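Local coordinates for protein LYND (Lyngbya aestuarii, PDB 4V1T) that is probably an ATP-dependent YcaO cyclodehydratase that converts residues of a substrate peptide, such as cysteines, into heterocycles, at residues Asp160-Asn170 with Trp204-Arg215. Numbering follows the deposited sequence.
Sequences DYLQPELAKIN and WDCLAHRLRGNR. With ZN (zinc ion), chain K.
Asp160 OD2 is gripped by two donors. Arg215 NH1 reaches its syn lone pair at 2.8 Å in a nearly straight salt bridge (172°), the oxygen lying in the guanidinium plane, while the backbone N of Leu162 donates from the anti side, tilted out of the carboxylate plane, and closes an Asx turn. A short acidic side chain suits this place because one oxygen can brace its own turn and still bind the arginine, whose NH1 also pairs with Glu218. Leu162 CD1 lies over a face of the same guanidinium, and its CD2 rests 3.7 Å from Leu211 CB and beside Ala208, whose small side chain lets the leucine approach the helix.

The indole of Trp204 packs against helix 165-176. With CG anti to the backbone N (chi1 170°), it reaches across to the other segment, and Trp204 NE1 donates to Tyr161 O at 2.9 Å, nearly in the ring plane. Leu166 CB sits over the five-membered ring of Trp204 in a CH-pi contact, 3.7 Å from its centroid, and Ala167 CB meets Trp204 CZ3 at 3.7 Å; Ala208 CB, from the tryptophan's own helix, lies over the rim of the opposite face. Asn170 OD1 accepts from Trp204 N at 2.9 Å, with the donor above the carbonyl plane, thus satisfying an NH of the first helical turn.

The two helix segments run roughly antiparallel (151°). Cys203, just before helix 204-213, and Cys206 in its first turn form one CxxC pair of a four-cysteine zinc site completed by Cys311 and Cys314.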
# COMPACT_ATOMS: atom_id res chain seq x y z
N ASP B 160 -27.66 12.54 -1.27
CA ASP B 160 -27.37 11.12 -1.34
C ASP B 160 -27.18 10.72 -2.80
O ASP B 160 -27.89 11.22 -3.67
CB ASP B 160 -28.50 10.30 -0.70
CG ASP B 160 -28.08 8.88 -0.38
OD1 ASP B 160 -27.55 8.65 0.72
OD2 ASP B 160 -28.29 8.00 -1.24
N TYR B 161 -26.24 9.81 -3.04
CA TYR B 161 -25.92 9.39 -4.41
C TYR B 161 -26.91 8.37 -4.99
O TYR B 161 -26.79 7.99 -6.15
CB TYR B 161 -24.51 8.84 -4.47
CG TYR B 161 -23.46 9.92 -4.74
CD1 TYR B 161 -23.51 11.14 -4.10
CD2 TYR B 161 -22.42 9.69 -5.63
CE1 TYR B 161 -22.55 12.12 -4.34
CE2 TYR B 161 -21.47 10.66 -5.88
CZ TYR B 161 -21.53 11.87 -5.24
OH TYR B 161 -20.58 12.82 -5.48
N LEU B 162 -27.87 7.93 -4.19
CA LEU B 162 -28.91 7.02 -4.66
C LEU B 162 -30.28 7.69 -4.72
O LEU B 162 -31.31 7.03 -4.76
CB LEU B 162 -28.98 5.76 -3.78
CG LEU B 162 -27.84 4.75 -3.92
CD1 LEU B 162 -28.05 3.59 -2.95
CD2 LEU B 162 -27.74 4.22 -5.35
N GLN B 163 -30.28 9.02 -4.74
CA GLN B 163 -31.53 9.76 -4.94
C GLN B 163 -32.17 9.35 -6.26
O GLN B 163 -31.54 9.48 -7.31
CB GLN B 163 -31.28 11.27 -4.93
CG GLN B 163 -31.14 11.88 -3.54
CD GLN B 163 -32.48 12.03 -2.84
OE1 GLN B 163 -33.49 11.50 -3.29
NE2 GLN B 163 -32.50 12.76 -1.73
N PRO B 164 -33.43 8.87 -6.22
CA PRO B 164 -34.05 8.34 -7.44
C PRO B 164 -34.14 9.34 -8.61
O PRO B 164 -34.22 8.91 -9.75
CB PRO B 164 -35.46 7.91 -6.98
CG PRO B 164 -35.65 8.52 -5.64
CD PRO B 164 -34.28 8.66 -5.04
N GLU B 165 -34.13 10.63 -8.33
CA GLU B 165 -34.17 11.63 -9.39
C GLU B 165 -32.90 11.61 -10.25
O GLU B 165 -32.92 12.04 -11.40
CB GLU B 165 -34.35 13.03 -8.81
CG GLU B 165 -34.30 14.12 -9.87
CD GLU B 165 -34.70 15.48 -9.37
OE1 GLU B 165 -35.28 15.58 -8.26
OE2 GLU B 165 -34.44 16.46 -10.11
N LEU B 166 -31.80 11.11 -9.70
CA LEU B 166 -30.56 11.02 -10.46
C LEU B 166 -30.70 10.08 -11.65
O LEU B 166 -29.98 10.21 -12.64
CB LEU B 166 -29.41 10.59 -9.56
CG LEU B 166 -29.06 11.57 -8.44
CD1 LEU B 166 -28.00 10.98 -7.53
CD2 LEU B 166 -28.59 12.90 -8.98
N ALA B 167 -31.64 9.14 -11.56
CA ALA B 167 -31.86 8.20 -12.64
C ALA B 167 -32.36 8.94 -13.87
O ALA B 167 -31.92 8.67 -14.99
CB ALA B 167 -32.86 7.13 -12.21
N LYS B 168 -33.27 9.88 -13.65
CA LYS B 168 -33.82 10.68 -14.74
C LYS B 168 -32.76 11.61 -15.33
O LYS B 168 -32.65 11.78 -16.54
CB LYS B 168 -35.02 11.49 -14.25
CG LYS B 168 -35.70 12.30 -15.34
CD LYS B 168 -36.78 13.20 -14.77
CE LYS B 168 -37.52 13.94 -15.87
NZ LYS B 168 -38.34 13.03 -16.72
N ILE B 169 -31.98 12.24 -14.46
CA ILE B 169 -30.93 13.13 -14.92
C ILE B 169 -29.93 12.35 -15.77
O ILE B 169 -29.49 12.81 -16.83
CB ILE B 169 -30.22 13.82 -13.74
CG1 ILE B 169 -31.18 14.80 -13.06
CG2 ILE B 169 -28.95 14.55 -14.23
CD1 ILE B 169 -30.60 15.47 -11.83
N ASN B 170 -29.61 11.15 -15.30
CA ASN B 170 -28.71 10.25 -16.01
C ASN B 170 -29.26 9.84 -17.38
O ASN B 170 -28.51 9.68 -18.34
CB ASN B 170 -28.45 9.01 -15.15
CG ASN B 170 -27.43 8.08 -15.77
OD1 ASN B 170 -26.29 8.46 -15.99
ND2 ASN B 170 -27.84 6.85 -16.04
N TRP B 204 -24.54 6.90 -14.23
CA TRP B 204 -24.95 6.89 -12.83
C TRP B 204 -25.46 5.51 -12.43
O TRP B 204 -25.34 5.11 -11.27
CB TRP B 204 -26.01 7.95 -12.56
CG TRP B 204 -26.63 7.83 -11.21
CD1 TRP B 204 -26.19 8.40 -10.05
CD2 TRP B 204 -27.80 7.08 -10.88
NE1 TRP B 204 -27.02 8.04 -9.01
CE2 TRP B 204 -28.01 7.24 -9.49
CE3 TRP B 204 -28.68 6.29 -11.61
CZ2 TRP B 204 -29.09 6.64 -8.83
CZ3 TRP B 204 -29.75 5.69 -10.95
CH2 TRP B 204 -29.94 5.87 -9.57
N ASP B 205 -26.01 4.78 -13.39
CA ASP B 205 -26.52 3.45 -13.13
C ASP B 205 -25.37 2.47 -12.88
O ASP B 205 -25.51 1.53 -12.07
CB ASP B 205 -27.38 2.97 -14.30
CG ASP B 205 -28.55 2.13 -13.86
OD1 ASP B 205 -28.50 1.56 -12.75
OD2 ASP B 205 -29.53 2.05 -14.62
N CYS B 206 -24.26 2.65 -13.59
CA CYS B 206 -23.04 1.88 -13.32
C CYS B 206 -22.63 2.01 -11.85
O CYS B 206 -22.26 1.04 -11.20
CB CYS B 206 -21.87 2.34 -14.20
SG CYS B 206 -22.02 2.01 -15.97
N LEU B 207 -22.70 3.24 -11.36
CA LEU B 207 -22.36 3.55 -9.97
C LEU B 207 -23.43 3.01 -9.02
O LEU B 207 -23.13 2.36 -8.01
CB LEU B 207 -22.20 5.06 -9.81
CG LEU B 207 -22.04 5.62 -8.40
CD1 LEU B 207 -20.73 5.17 -7.78
CD2 LEU B 207 -22.12 7.13 -8.41
N ALA B 208 -24.69 3.25 -9.35
CA ALA B 208 -25.80 2.84 -8.49
C ALA B 208 -25.74 1.34 -8.20
O ALA B 208 -26.00 0.91 -7.08
CB ALA B 208 -27.12 3.22 -9.13
N HIS B 209 -25.39 0.55 -9.21
CA HIS B 209 -25.33 -0.90 -9.08
C HIS B 209 -24.30 -1.31 -8.01
O HIS B 209 -24.47 -2.30 -7.33
CB HIS B 209 -24.98 -1.53 -10.43
CG HIS B 209 -25.13 -3.02 -10.46
ND1 HIS B 209 -24.08 -3.88 -10.22
CD2 HIS B 209 -26.20 -3.80 -10.74
CE1 HIS B 209 -24.51 -5.13 -10.33
NE2 HIS B 209 -25.79 -5.11 -10.65
N ARG B 210 -23.23 -0.54 -7.88
CA ARG B 210 -22.24 -0.80 -6.84
C ARG B 210 -22.71 -0.26 -5.49
O ARG B 210 -22.57 -0.92 -4.47
CB ARG B 210 -20.89 -0.18 -7.22
CG ARG B 210 -20.23 -0.75 -8.47
CD ARG B 210 -19.74 -2.17 -8.24
NE ARG B 210 -19.32 -2.80 -9.49
CZ ARG B 210 -18.08 -2.79 -9.98
NH1 ARG B 210 -17.10 -2.18 -9.33
NH2 ARG B 210 -17.83 -3.39 -11.13
N LEU B 211 -23.27 0.94 -5.50
CA LEU B 211 -23.73 1.60 -4.28
C LEU B 211 -24.79 0.80 -3.55
O LEU B 211 -24.66 0.55 -2.35
CB LEU B 211 -24.29 2.99 -4.59
CG LEU B 211 -23.29 4.10 -4.90
CD1 LEU B 211 -24.02 5.39 -5.24
CD2 LEU B 211 -22.34 4.33 -3.73
N ARG B 212 -25.84 0.41 -4.27
CA ARG B 212 -26.93 -0.41 -3.71
C ARG B 212 -26.36 -1.63 -2.97
O ARG B 212 -26.78 -1.96 -1.87
CB ARG B 212 -27.89 -0.86 -4.82
CG ARG B 212 -29.07 0.08 -5.05
CD ARG B 212 -29.53 0.07 -6.49
NE ARG B 212 -30.29 1.28 -6.81
CZ ARG B 212 -30.46 1.77 -8.03
NH1 ARG B 212 -29.93 1.17 -9.10
NH2 ARG B 212 -31.15 2.89 -8.19
N GLY B 213 -25.39 -2.28 -3.60
CA GLY B 213 -24.78 -3.46 -3.04
C GLY B 213 -23.94 -3.20 -1.80
O GLY B 213 -23.96 -3.98 -0.85
N ASN B 214 -23.21 -2.09 -1.80
CA ASN B 214 -22.35 -1.76 -0.67
C ASN B 214 -23.08 -1.04 0.47
O ASN B 214 -22.44 -0.54 1.40
CB ASN B 214 -21.16 -0.91 -1.16
CG ASN B 214 -20.31 -1.66 -2.17
OD1 ASN B 214 -20.16 -2.87 -2.09
ND2 ASN B 214 -19.73 -0.93 -3.12
N ARG B 215 -24.40 -0.97 0.38
CA ARG B 215 -25.23 -0.41 1.45
C ARG B 215 -26.25 -1.44 1.90
O ARG B 215 -27.46 -1.23 1.77
CB ARG B 215 -25.95 0.85 0.98
CG ARG B 215 -25.07 2.03 0.65
CD ARG B 215 -25.90 3.29 0.71
NE ARG B 215 -25.24 4.45 0.12
CZ ARG B 215 -25.87 5.53 -0.31
NH1 ARG B 215 -27.19 5.62 -0.23
NH2 ARG B 215 -25.17 6.53 -0.85
ZN ZN K . -24.02 2.42 -17.19
O HOH W 1 -31.68 3.88 -5.98